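Side-chain contacts in PpBBE-like 1 D396N (Physcomitrella patens subsp. patens, PDB 6EO5), which oxidises cellobiose with a covalently held flavin, as the single berberine bridge enzyme homolog of this moss: residues 161-166 against 270-275; 298-303 against 312-317; 304-309 against 319-324. All coordinates share one frame; numbering follows the deposited sequence.

Contact 1 (161-166 against 270-275); sequences RKFGLV and TYLGKK
L272 packs against K162 and F163 in a small apolar surface contact, where the end of helix 160-163 in the FAD binding domain meets the turn that follows strand 264-271. On the turn side one methyl does all the touching. CD1 of L272 lies 3.5 Å from CB of K162 and 3.6 Å from CG of the same lysine, which therefore presents its aliphatic root rather than its charged end. With CG anti to the backbone N (chi1 -170°) and a bend at chi2, the lysine chain swings off past the leucine, and its NZ forms a salt bridge with E252. F163 approaches L272 from the opposite direction, bringing CZ to 3.9 Å from L272 CD1; the methyl meets the ring at a slant. CB of K162 also stands above one face of the F163 ring, near the rim.

The strand belongs to the seven-stranded antiparallel sheet that, as in other berberine bridge enzymes, probably builds the substrate-binding half, and the contact then joins it to the FAD-binding part. L272 is the centre of an inverse gamma turn, closed by a weak bond from G273 N to Y271 O, and its side chain leaves the backbone toward the helix. G164, just past the helix, has a positive phi. L272 also touches W302 of helix 302-308 and V222 of strand 222-230.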
ATOM      1  N   ARG A 161       1.747  -7.639  11.979  1.00 52.07           N
ATOM      2  CA  ARG A 161       1.540  -8.999  12.469  1.00 52.30           C
ATOM      3  C   ARG A 161       0.967  -9.005  13.881  1.00 56.35           C
ATOM      4  O   ARG A 161       0.409 -10.017  14.315  1.00 57.34           O
ATOM      5  CB  ARG A 161       2.842  -9.806  12.368  1.00 49.58           C
ATOM      6  CG  ARG A 161       3.290 -10.001  10.893  1.00 50.90           C
ATOM      7  CD  ARG A 161       4.486 -10.936  10.708  1.00 52.50           C
ATOM      8  NE  ARG A 161       4.155 -12.361  10.831  1.00 55.96           N
ATOM      9  CZ  ARG A 161       4.374 -13.083  11.930  1.00 58.14           C
ATOM     10  NH1 ARG A 161       4.917 -12.506  12.994  1.00 54.72           N
ATOM     11  NH2 ARG A 161       4.054 -14.375  11.970  1.00 53.79           N
ATOM     12  N   LYS A 162       1.047  -7.885  14.588  1.00 57.21           N
ATOM     13  CA  LYS A 162       0.387  -7.760  15.872  1.00 56.12           C
ATOM     14  C   LYS A 162      -0.984  -7.119  15.715  1.00 53.90           C
ATOM     15  O   LYS A 162      -1.980  -7.661  16.203  1.00 53.24           O
ATOM     16  CB  LYS A 162       1.260  -6.939  16.825  1.00 60.27           C
ATOM     17  CG  LYS A 162       0.804  -6.928  18.262  1.00 55.23           C
ATOM     18  CD  LYS A 162       0.916  -8.313  18.870  1.00 58.11           C
ATOM     19  CE  LYS A 162       0.590  -8.290  20.358  1.00 56.94           C
ATOM     20  NZ  LYS A 162       0.173  -9.641  20.816  1.00 60.28           N
ATOM     21  N   PHE A 163      -1.047  -5.990  15.002  1.00 52.15           N
ATOM     22  CA  PHE A 163      -2.216  -5.113  14.991  1.00 52.94           C
ATOM     23  C   PHE A 163      -3.104  -5.261  13.756  1.00 57.24           C
ATOM     24  O   PHE A 163      -4.159  -4.611  13.699  1.00 58.30           O
ATOM     25  CB  PHE A 163      -1.783  -3.641  15.098  1.00 53.86           C
ATOM     26  CG  PHE A 163      -0.946  -3.324  16.315  1.00 56.22           C
ATOM     27  CD1 PHE A 163      -1.172  -3.966  17.531  1.00 55.49           C
ATOM     28  CD2 PHE A 163       0.062  -2.368  16.240  1.00 54.69           C
ATOM     29  CE1 PHE A 163      -0.410  -3.660  18.643  1.00 51.68           C
ATOM     30  CE2 PHE A 163       0.827  -2.052  17.358  1.00 57.40           C
ATOM     31  CZ  PHE A 163       0.593  -2.700  18.557  1.00 52.08           C
ATOM     32  N   GLY A 164      -2.706  -6.071  12.768  1.00 55.91           N
ATOM     33  CA  GLY A 164      -3.464  -6.263  11.543  1.00 51.48           C
ATOM     34  C   GLY A 164      -2.989  -5.350  10.426  1.00 56.15           C
ATOM     35  O   GLY A 164      -2.006  -4.613  10.547  1.00 59.55           O
ATOM     36  N   LEU A 165      -3.701  -5.423   9.301  1.00 55.54           N
ATOM     37  CA  LEU A 165      -3.478  -4.492   8.202  1.00 55.47           C
ATOM     38  C   LEU A 165      -4.202  -3.181   8.482  1.00 54.60           C
ATOM     39  O   LEU A 165      -5.134  -3.122   9.284  1.00 54.95           O
ATOM     40  CB  LEU A 165      -3.974  -5.076   6.873  1.00 53.51           C
ATOM     41  CG  LEU A 165      -3.483  -6.465   6.450  1.00 52.66           C
ATOM     42  CD1 LEU A 165      -4.350  -7.011   5.329  1.00 51.92           C
ATOM     43  CD2 LEU A 165      -2.011  -6.453   6.040  1.00 47.08           C
ATOM     44  N   VAL A 166      -3.769  -2.116   7.798  1.00 55.42           N
ATOM     45  CA  VAL A 166      -4.490  -0.847   7.886  1.00 53.51           C
ATOM     46  C   VAL A 166      -5.962  -1.066   7.581  1.00 58.14           C
ATOM     47  O   VAL A 166      -6.845  -0.595   8.312  1.00 59.58           O
ATOM     48  CB  VAL A 166      -3.876   0.192   6.936  1.00 55.45           C
ATOM     49  CG1 VAL A 166      -4.582   1.513   7.082  1.00 52.63           C
ATOM     50  CG2 VAL A 166      -2.415   0.347   7.223  1.00 58.40           C
ATOM     51  N   THR A 270      10.776  -5.399  13.122  1.00 56.03           N
ATOM     52  CA  THR A 270      10.429  -4.647  14.314  1.00 55.81           C
ATOM     53  C   THR A 270       9.818  -5.593  15.335  1.00 56.31           C
ATOM     54  O   THR A 270       8.898  -6.355  15.010  1.00 56.18           O
ATOM     55  CB  THR A 270       9.456  -3.515  13.981  1.00 59.26           C
ATOM     56  OG1 THR A 270      10.085  -2.605  13.064  1.00 57.39           O
ATOM     57  CG2 THR A 270       9.037  -2.777  15.259  1.00 53.36           C
ATOM     58  N   TYR A 271      10.336  -5.539  16.564  1.00 58.45           N
ATOM     59  CA  TYR A 271       9.881  -6.365  17.681  1.00 53.70           C
ATOM     60  C   TYR A 271       9.202  -5.471  18.709  1.00 55.53           C
ATOM     61  O   TYR A 271       9.813  -4.519  19.215  1.00 56.32           O
ATOM     62  CB  TYR A 271      11.051  -7.120  18.307  1.00 54.44           C
ATOM     63  CG  TYR A 271      10.729  -7.804  19.608  1.00 57.00           C
ATOM     64  CD1 TYR A 271       9.578  -8.569  19.749  1.00 57.75           C
ATOM     65  CD2 TYR A 271      11.591  -7.702  20.701  1.00 61.25           C
ATOM     66  CE1 TYR A 271       9.278  -9.201  20.949  1.00 59.11           C
ATOM     67  CE2 TYR A 271      11.305  -8.334  21.913  1.00 60.19           C
ATOM     68  CZ  TYR A 271      10.151  -9.084  22.030  1.00 61.77           C
ATOM     69  OH  TYR A 271       9.871  -9.710  23.225  1.00 55.18           O
ATOM     70  N   LEU A 272       7.935  -5.766  19.000  1.00 54.76           N
ATOM     71  CA  LEU A 272       7.169  -5.030  20.009  1.00 60.11           C
ATOM     72  C   LEU A 272       7.532  -5.544  21.407  1.00 59.74           C
ATOM     73  O   LEU A 272       6.770  -6.246  22.077  1.00 61.76           O
ATOM     74  CB  LEU A 272       5.678  -5.159  19.734  1.00 53.66           C
ATOM     75  CG  LEU A 272       5.215  -4.586  18.401  1.00 53.58           C
ATOM     76  CD1 LEU A 272       3.762  -4.937  18.169  1.00 53.25           C
ATOM     77  CD2 LEU A 272       5.410  -3.092  18.379  1.00 50.25           C
ATOM     78  N   GLY A 273       8.720  -5.158  21.853  1.00 55.56           N
ATOM     79  CA  GLY A 273       9.271  -5.716  23.070  1.00 55.08           C
ATOM     80  C   GLY A 273      10.638  -5.129  23.337  1.00 61.12           C
ATOM     81  O   GLY A 273      11.158  -4.319  22.562  1.00 60.70           O
ATOM     82  N   LYS A 274      11.214  -5.548  24.462  1.00 64.85           N
ATOM     83  CA  LYS A 274      12.515  -5.055  24.891  1.00 60.47           C
ATOM     84  C   LYS A 274      13.642  -5.778  24.164  1.00 60.12           C
ATOM     85  O   LYS A 274      13.577  -6.987  23.917  1.00 57.62           O
ATOM     86  CB  LYS A 274      12.679  -5.229  26.400  1.00 59.68           C
ATOM     87  CG  LYS A 274      11.782  -4.335  27.231  1.00 71.10           C
ATOM     88  CD  LYS A 274      11.832  -4.740  28.701  1.00 84.87           C
ATOM     89  CE  LYS A 274      10.873  -3.915  29.553  1.00 95.50           C
ATOM     90  NZ  LYS A 274      10.952  -4.301  31.003  1.00101.07           N
ATOM     91  N   LYS A 275      14.697  -5.026  23.852  1.00 59.78           N
ATOM     92  CA  LYS A 275      15.817  -5.580  23.103  1.00 56.17           C
ATOM     93  C   LYS A 275      16.415  -6.799  23.796  1.00 58.91           C
ATOM     94  O   LYS A 275      16.831  -7.755  23.129  1.00 63.17           O
ATOM     95  CB  LYS A 275      16.875  -4.502  22.897  1.00 56.30           C
ATOM     96  CG  LYS A 275      18.128  -5.014  22.242  1.00 54.18           C
ATOM     97  CD  LYS A 275      19.098  -3.894  22.021  1.00 52.38           C
ATOM     98  CE  LYS A 275      20.426  -4.422  21.564  1.00 50.57           C
ATOM     99  NZ  LYS A 275      21.330  -3.275  21.298  1.00 59.89           N
TER

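Contact 2 (298-303 against 312-317); sequences EELNWI and YPSNTN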
ATOM      1  N   GLU A 298      18.534  -2.374  17.987  1.00 61.16           N
ATOM      2  CA  GLU A 298      18.430  -1.046  18.578  1.00 57.64           C
ATOM      3  C   GLU A 298      17.085  -0.893  19.268  1.00 62.40           C
ATOM      4  O   GLU A 298      16.046  -1.052  18.623  1.00 62.41           O
ATOM      5  CB  GLU A 298      18.572   0.005  17.487  1.00 60.06           C
ATOM      6  CG  GLU A 298      18.707   1.414  17.994  1.00 68.31           C
ATOM      7  CD  GLU A 298      18.796   2.431  16.853  1.00 80.09           C
ATOM      8  OE1 GLU A 298      18.684   2.005  15.654  1.00 72.16           O
ATOM      9  OE2 GLU A 298      18.975   3.646  17.176  1.00 74.43           O
ATOM     10  N   GLU A 299      17.086  -0.571  20.562  1.00 61.78           N
ATOM     11  CA  GLU A 299      15.829  -0.292  21.249  1.00 62.16           C
ATOM     12  C   GLU A 299      15.462   1.179  21.070  1.00 62.21           C
ATOM     13  O   GLU A 299      16.311   2.062  21.233  1.00 63.77           O
ATOM     14  CB  GLU A 299      15.911  -0.659  22.727  1.00 56.84           C
ATOM     15  CG  GLU A 299      14.578  -0.539  23.450  1.00 56.27           C
ATOM     16  CD  GLU A 299      14.608  -1.145  24.850  1.00 67.02           C
ATOM     17  OE1 GLU A 299      14.775  -2.384  24.971  1.00 69.18           O
ATOM     18  OE2 GLU A 299      14.479  -0.376  25.830  1.00 70.56           O
ATOM     19  N   LEU A 300      14.202   1.434  20.714  1.00 57.54           N
ATOM     20  CA  LEU A 300      13.729   2.754  20.306  1.00 57.45           C
ATOM     21  C   LEU A 300      12.322   2.971  20.837  1.00 56.27           C
ATOM     22  O   LEU A 300      11.659   2.030  21.277  1.00 57.87           O
ATOM     23  CB  LEU A 300      13.697   2.895  18.775  1.00 61.97           C
ATOM     24  CG  LEU A 300      14.963   2.611  17.982  1.00 61.82           C
ATOM     25  CD1 LEU A 300      14.655   2.592  16.505  1.00 60.21           C
ATOM     26  CD2 LEU A 300      15.976   3.683  18.308  1.00 65.09           C
ATOM     27  N   ASN A 301      11.851   4.218  20.779  1.00 54.38           N
ATOM     28  CA  ASN A 301      10.425   4.453  20.934  1.00 56.37           C
ATOM     29  C   ASN A 301       9.773   4.410  19.554  1.00 65.34           C
ATOM     30  O   ASN A 301      10.452   4.292  18.525  1.00 60.76           O
ATOM     31  CB  ASN A 301      10.148   5.770  21.665  1.00 58.62           C
ATOM     32  CG  ASN A 301      10.535   7.002  20.866  1.00 62.85           C
ATOM     33  OD1 ASN A 301      10.311   7.092  19.654  1.00 65.03           O
ATOM     34  ND2 ASN A 301      11.100   7.983  21.558  1.00 62.21           N
ATOM     35  N   TRP A 302       8.443   4.544  19.523  1.00 62.29           N
ATOM     36  CA  TRP A 302       7.715   4.263  18.289  1.00 61.13           C
ATOM     37  C   TRP A 302       8.053   5.271  17.188  1.00 61.80           C
ATOM     38  O   TRP A 302       8.311   4.884  16.041  1.00 61.42           O
ATOM     39  CB  TRP A 302       6.208   4.221  18.552  1.00 58.89           C
ATOM     40  CG  TRP A 302       5.441   3.826  17.319  1.00 64.69           C
ATOM     41  CD1 TRP A 302       4.650   4.634  16.535  1.00 62.88           C
ATOM     42  CD2 TRP A 302       5.437   2.537  16.692  1.00 63.47           C
ATOM     43  NE1 TRP A 302       4.135   3.915  15.482  1.00 62.79           N
ATOM     44  CE2 TRP A 302       4.606   2.629  15.549  1.00 63.22           C
ATOM     45  CE3 TRP A 302       6.049   1.314  16.990  1.00 58.43           C
ATOM     46  CZ2 TRP A 302       4.368   1.540  14.707  1.00 57.91           C
ATOM     47  CZ3 TRP A 302       5.806   0.231  16.152  1.00 63.62           C
ATOM     48  CH2 TRP A 302       4.976   0.354  15.021  1.00 56.23           C
ATOM     49  N   ILE A 303       8.067   6.570  17.511  1.00 59.08           N
ATOM     50  CA  ILE A 303       8.301   7.561  16.463  1.00 58.93           C
ATOM     51  C   ILE A 303       9.750   7.515  15.984  1.00 61.79           C
ATOM     52  O   ILE A 303      10.042   7.914  14.848  1.00 61.21           O
ATOM     53  CB  ILE A 303       7.879   8.972  16.934  1.00 61.90           C
ATOM     54  CG1 ILE A 303       7.484   9.828  15.732  1.00 60.95           C
ATOM     55  CG2 ILE A 303       8.969   9.660  17.787  1.00 56.54           C
ATOM     56  CD1 ILE A 303       6.151   9.414  15.118  1.00 60.77           C
ATOM     57  N   TYR A 312      16.325   7.142   8.502  1.00 61.37           N
ATOM     58  CA  TYR A 312      16.840   8.295   9.221  1.00 64.07           C
ATOM     59  C   TYR A 312      17.518   7.827  10.500  1.00 66.55           C
ATOM     60  O   TYR A 312      17.056   6.866  11.125  1.00 66.03           O
ATOM     61  CB  TYR A 312      15.724   9.274   9.586  1.00 63.12           C
ATOM     62  CG  TYR A 312      15.186  10.106   8.436  1.00 65.06           C
ATOM     63  CD1 TYR A 312      15.871  11.227   7.983  1.00 64.22           C
ATOM     64  CD2 TYR A 312      13.976   9.787   7.823  1.00 62.03           C
ATOM     65  CE1 TYR A 312      15.370  12.001   6.938  1.00 65.73           C
ATOM     66  CE2 TYR A 312      13.471  10.554   6.777  1.00 61.03           C
ATOM     67  CZ  TYR A 312      14.171  11.661   6.340  1.00 64.61           C
ATOM     68  OH  TYR A 312      13.670  12.432   5.314  1.00 66.46           O
ATOM     69  N   PRO A 313      18.614   8.486  10.884  1.00 66.36           N
ATOM     70  CA  PRO A 313      19.230   8.202  12.184  1.00 63.01           C
ATOM     71  C   PRO A 313      18.216   8.371  13.304  1.00 62.10           C
ATOM     72  O   PRO A 313      17.388   9.286  13.273  1.00 64.13           O
ATOM     73  CB  PRO A 313      20.345   9.245  12.271  1.00 62.45           C
ATOM     74  CG  PRO A 313      20.669   9.556  10.847  1.00 64.31           C
ATOM     75  CD  PRO A 313      19.362   9.508  10.132  1.00 65.14           C
ATOM     76  N   SER A 314      18.278   7.480  14.302  1.00 63.28           N
ATOM     77  CA  SER A 314      17.264   7.498  15.355  1.00 62.35           C
ATOM     78  C   SER A 314      17.307   8.768  16.196  1.00 63.20           C
ATOM     79  O   SER A 314      16.368   9.016  16.963  1.00 64.22           O
ATOM     80  CB  SER A 314      17.386   6.273  16.262  1.00 63.17           C
ATOM     81  OG  SER A 314      18.530   6.307  17.080  1.00 64.54           O
ATOM     82  N   ASN A 315      18.349   9.583  16.059  1.00 61.06           N
ATOM     83  CA  ASN A 315      18.387  10.885  16.704  1.00 65.99           C
ATOM     84  C   ASN A 315      17.770  11.986  15.849  1.00 68.14           C
ATOM     85  O   ASN A 315      17.822  13.154  16.246  1.00 65.88           O
ATOM     86  CB  ASN A 315      19.827  11.261  17.078  1.00 63.43           C
ATOM     87  CG  ASN A 315      20.704  11.509  15.870  1.00 68.48           C
ATOM     88  OD1 ASN A 315      20.425  11.032  14.780  1.00 73.53           O
ATOM     89  ND2 ASN A 315      21.774  12.265  16.059  1.00 77.07           N
ATOM     90  N   THR A 316      17.192  11.649  14.695  1.00 62.59           N
ATOM     91  CA  THR A 316      16.554  12.662  13.867  1.00 60.53           C
ATOM     92  C   THR A 316      15.391  13.316  14.617  1.00 64.99           C
ATOM     93  O   THR A 316      14.696  12.672  15.410  1.00 63.28           O
ATOM     94  CB  THR A 316      16.072  12.042  12.556  1.00 60.16           C
ATOM     95  OG1 THR A 316      17.208  11.613  11.785  1.00 64.26           O
ATOM     96  CG2 THR A 316      15.258  13.048  11.746  1.00 55.92           C
ATOM     97  N   ASN A 317      15.208  14.616  14.394  1.00 63.76           N
ATOM     98  CA  ASN A 317      14.067  15.340  14.948  1.00 62.56           C
ATOM     99  C   ASN A 317      12.764  14.725  14.453  1.00 67.22           C
ATOM    100  O   ASN A 317      12.565  14.623  13.230  1.00 68.01           O
ATOM    101  CB  ASN A 317      14.138  16.810  14.543  1.00 67.47           C
ATOM    102  CG  ASN A 317      12.975  17.631  15.087  1.00 75.07           C
ATOM    103  OD1 ASN A 317      12.246  17.202  15.984  1.00 74.17           O
ATOM    104  ND2 ASN A 317      12.804  18.826  14.544  1.00 82.05           N
TER
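A type I beta turn from P313 to T316, in the loop after helix 302-308, is tied through S314 to E298 and L300 of strand 294-300. S314 OG donates to E298 OE2 at 2.7 Å, reaching the oxygen almost head-on, in line with its bond to CD. The glutamate spans the gap by being stretched out: CG is anti to the backbone N and chi2 is -178°, which carries the carboxylate straight from the strand to the turn. Two residues along, L300 sends its side chain to the same partner, and its CD2 packs 3.6 Å from CB of S314, so the serine is held through its hydroxyl and its methylene at once.

Strand 294-300 is an outermost strand of the seven-stranded antiparallel sheet, paired through E298 and L300 with strand 222-230, and the turn folds back against its end. The turn closes on itself at P313 O, which takes two bonds, from T316 N at 2.8 Å and from T316 OG1, also at 2.8 Å; the hydroxyl comes in the carbonyl plane, on a lone pair. An alanine in place of E298 would probably leave the S314 hydroxyl without its acceptor across the contact and free to turn. V308 touches both L300 and S314, while N301 serves as N-cap of helix 302-308, its OD1 bonded to Q304 N.

Contact 3 (304-309 against 319-324); sequences QLILVN and NQLNNV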
ATOM      1  N   GLN A 304      10.666   7.006  16.816  1.00 63.50           N
ATOM      2  CA  GLN A 304      12.025   6.739  16.352  1.00 63.82           C
ATOM      3  C   GLN A 304      12.050   5.560  15.401  1.00 61.43           C
ATOM      4  O   GLN A 304      12.868   5.523  14.477  1.00 62.08           O
ATOM      5  CB  GLN A 304      12.949   6.455  17.533  1.00 60.77           C
ATOM      6  CG  GLN A 304      13.328   7.660  18.342  1.00 61.53           C
ATOM      7  CD  GLN A 304      14.171   7.277  19.536  1.00 62.87           C
ATOM      8  OE1 GLN A 304      13.749   6.487  20.382  1.00 60.89           O
ATOM      9  NE2 GLN A 304      15.387   7.810  19.595  1.00 64.29           N
ATOM     10  N   LEU A 305      11.195   4.566  15.650  1.00 60.25           N
ATOM     11  CA  LEU A 305      11.155   3.388  14.801  1.00 59.15           C
ATOM     12  C   LEU A 305      10.696   3.756  13.395  1.00 61.95           C
ATOM     13  O   LEU A 305      11.273   3.298  12.398  1.00 56.30           O
ATOM     14  CB  LEU A 305      10.235   2.333  15.419  1.00 56.01           C
ATOM     15  CG  LEU A 305      10.101   1.190  14.416  1.00 61.11           C
ATOM     16  CD1 LEU A 305      11.191   0.155  14.644  1.00 55.61           C
ATOM     17  CD2 LEU A 305       8.709   0.587  14.388  1.00 58.78           C
ATOM     18  N   ILE A 306       9.670   4.610  13.306  1.00 61.71           N
ATOM     19  CA  ILE A 306       9.224   5.144  12.023  1.00 58.59           C
ATOM     20  C   ILE A 306      10.379   5.808  11.288  1.00 60.75           C
ATOM     21  O   ILE A 306      10.530   5.661  10.073  1.00 63.57           O
ATOM     22  CB  ILE A 306       8.060   6.124  12.246  1.00 58.83           C
ATOM     23  CG1 ILE A 306       6.947   5.433  13.024  1.00 60.05           C
ATOM     24  CG2 ILE A 306       7.542   6.641  10.928  1.00 55.18           C
ATOM     25  CD1 ILE A 306       6.321   4.302  12.270  1.00 55.93           C
ATOM     26  N   LEU A 307      11.220   6.549  12.010  1.00 62.82           N
ATOM     27  CA  LEU A 307      12.320   7.229  11.338  1.00 60.12           C
ATOM     28  C   LEU A 307      13.363   6.236  10.858  1.00 60.93           C
ATOM     29  O   LEU A 307      13.876   6.355   9.739  1.00 63.29           O
ATOM     30  CB  LEU A 307      12.937   8.264  12.271  1.00 61.63           C
ATOM     31  CG  LEU A 307      12.040   9.484  12.494  1.00 62.02           C
ATOM     32  CD1 LEU A 307      12.315  10.146  13.838  1.00 58.02           C
ATOM     33  CD2 LEU A 307      12.233  10.462  11.350  1.00 60.90           C
ATOM     34  N   VAL A 308      13.687   5.244  11.681  1.00 56.96           N
ATOM     35  CA  VAL A 308      14.735   4.307  11.308  1.00 57.94           C
ATOM     36  C   VAL A 308      14.280   3.447  10.137  1.00 62.51           C
ATOM     37  O   VAL A 308      15.061   3.156   9.219  1.00 57.80           O
ATOM     38  CB  VAL A 308      15.143   3.469  12.532  1.00 57.18           C
ATOM     39  CG1 VAL A 308      16.080   2.359  12.136  1.00 59.61           C
ATOM     40  CG2 VAL A 308      15.806   4.368  13.562  1.00 57.40           C
ATOM     41  N   ASN A 309      12.995   3.064  10.125  1.00 62.21           N
ATOM     42  CA  ASN A 309      12.442   2.271   9.034  1.00 57.67           C
ATOM     43  C   ASN A 309      12.409   3.029   7.721  1.00 59.74           C
ATOM     44  O   ASN A 309      12.052   2.440   6.699  1.00 63.04           O
ATOM     45  CB  ASN A 309      11.031   1.788   9.364  1.00 57.60           C
ATOM     46  CG  ASN A 309      11.033   0.556  10.228  1.00 58.54           C
ATOM     47  OD1 ASN A 309      12.069  -0.076  10.405  1.00 61.53           O
ATOM     48  ND2 ASN A 309       9.871   0.198  10.762  1.00 56.54           N
ATOM     49  N   ASN A 319       9.977  15.877  13.935  1.00 70.05           N
ATOM     50  CA  ASN A 319       9.257  16.736  12.998  1.00 68.24           C
ATOM     51  C   ASN A 319       9.694  16.536  11.559  1.00 68.38           C
ATOM     52  O   ASN A 319       9.069  17.107  10.658  1.00 69.34           O
ATOM     53  CB  ASN A 319       9.431  18.206  13.364  1.00 70.93           C
ATOM     54  CG  ASN A 319       8.713  18.574  14.649  1.00 82.14           C
ATOM     55  OD1 ASN A 319       7.515  18.310  14.813  1.00 79.68           O
ATOM     56  ND2 ASN A 319       9.444  19.188  15.574  1.00 84.70           N
ATOM     57  N   GLN A 320      10.765  15.776  11.323  1.00 67.32           N
ATOM     58  CA  GLN A 320      11.138  15.455   9.952  1.00 66.31           C
ATOM     59  C   GLN A 320      10.000  14.742   9.241  1.00 65.49           C
ATOM     60  O   GLN A 320       9.796  14.947   8.039  1.00 64.10           O
ATOM     61  CB  GLN A 320      12.407  14.604   9.943  1.00 60.73           C
ATOM     62  CG  GLN A 320      12.816  14.108   8.600  1.00 62.60           C
ATOM     63  CD  GLN A 320      13.305  15.218   7.701  1.00 70.78           C
ATOM     64  OE1 GLN A 320      14.449  15.657   7.807  1.00 74.68           O
ATOM     65  NE2 GLN A 320      12.443  15.680   6.806  1.00 69.39           N
ATOM     66  N   LEU A 321       9.215  13.950   9.979  1.00 63.08           N
ATOM     67  CA  LEU A 321       8.126  13.181   9.389  1.00 64.68           C
ATOM     68  C   LEU A 321       7.053  14.056   8.750  1.00 65.26           C
ATOM     69  O   LEU A 321       6.197  13.522   8.036  1.00 67.55           O
ATOM     70  CB  LEU A 321       7.502  12.267  10.450  1.00 64.97           C
ATOM     71  CG  LEU A 321       8.405  11.177  11.037  1.00 61.33           C
ATOM     72  CD1 LEU A 321       7.669  10.366  12.079  1.00 57.13           C
ATOM     73  CD2 LEU A 321       8.922  10.267   9.950  1.00 56.32           C
ATOM     74  N   ASN A 322       7.080  15.377   8.981  1.00 65.57           N
ATOM     75  CA  ASN A 322       6.189  16.317   8.303  1.00 62.86           C
ATOM     76  C   ASN A 322       6.724  16.771   6.954  1.00 68.76           C
ATOM     77  O   ASN A 322       5.954  17.304   6.145  1.00 72.40           O
ATOM     78  CB  ASN A 322       5.963  17.575   9.146  1.00 62.33           C
ATOM     79  CG  ASN A 322       5.131  17.326  10.395  1.00 66.05           C
ATOM     80  OD1 ASN A 322       4.154  16.573  10.384  1.00 68.74           O
ATOM     81  ND2 ASN A 322       5.510  17.983  11.481  1.00 66.21           N
ATOM     82  N   ASN A 323       8.021  16.602   6.704  1.00 68.25           N
ATOM     83  CA  ASN A 323       8.684  17.156   5.529  1.00 70.19           C
ATOM     84  C   ASN A 323       9.576  16.121   4.870  1.00 69.68           C
ATOM     85  O   ASN A 323      10.722  16.411   4.510  1.00 71.02           O
ATOM     86  CB  ASN A 323       9.524  18.379   5.884  1.00 71.49           C
ATOM     87  CG  ASN A 323       8.691  19.503   6.444  1.00 83.04           C
ATOM     88  OD1 ASN A 323       8.030  20.227   5.699  1.00 90.27           O
ATOM     89  ND2 ASN A 323       8.715  19.664   7.767  1.00 82.74           N
ATOM     90  N   VAL A 324       9.092  14.895   4.711  1.00 65.94           N
ATOM     91  CA  VAL A 324       9.898  13.897   4.016  1.00 65.46           C
ATOM     92  C   VAL A 324       9.832  14.200   2.527  1.00 65.86           C
ATOM     93  O   VAL A 324       8.735  14.315   1.964  1.00 65.42           O
ATOM     94  CB  VAL A 324       9.430  12.471   4.320  1.00 67.02           C
ATOM     95  CG1 VAL A 324      10.370  11.458   3.672  1.00 63.70           C
ATOM     96  CG2 VAL A 324       9.370  12.256   5.844  1.00 66.78           C
TER
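L321 pushes its branched end between I306 and L307, two consecutive residues of helix 302-308; its CD1 meets I306, while CD2 reaches both. CD1 lies 3.9 Å from CG2 of I306, and CD2 sits 3.6 Å from CD2 of L307. The L321 CD2 methyl also comes within 4.0 Å of I306 CG2. The isoleucine and L321 cross at about a right angle. In I306 the short CG2 branch, anti to the backbone N, is the one turned to L321, and the longer CG1 branch leads away from it. L307 starts off past the contact and comes nearer only at its end, slanting across L321 until its CD2 is 3.9 Å from L321 CG as well. That same methyl has a looser neighbour in CB of Q320, at 4.4 Å, whose amide end leads elsewhere and whose chain rests on Y312.

The contact is wholly apolar across the two segments, with no hydrogen bond between them. On the side of 319-324 the backbone is a short 3-10 segment, with N322 N bonded to N319 O, and it offers L321 directly to the helix.

Around this buried packing, I306 also touches Y126 of helix 122-133, a helix that N319 and N322 meet through L127. On another side of helix 302-308, L305 packs on V222 and H224 of strand 222-230 and on T270 of strand 264-271, which seats the helix against the antiparallel sheet.

How the contacts relate
Contacts 2 and 3 share helix 302-308 and interleave along the chain, their centres 8 Å apart. I303 CD1 packs 3.5 Å from L321 CD1. Two probable hydrogen bonds join the contacts: Y312 N to L307 O at 2.9 Å, and Q304 NE2 to S314 O. Contact 1 comes earlier in the chain, its centre 16 Å from that of contact 2 and 18 Å from that of contact 3. It meets contact 2 at K275 N, 2.9 Å from E299 OE1, and where L272 packs on W302; it touches contact 3 through T270, which lies against L305. Contact 3 is nearer the cofactor: the I306 side chain lies about 10 Å from FAD, that of F163 in contact 1 about 14 Å.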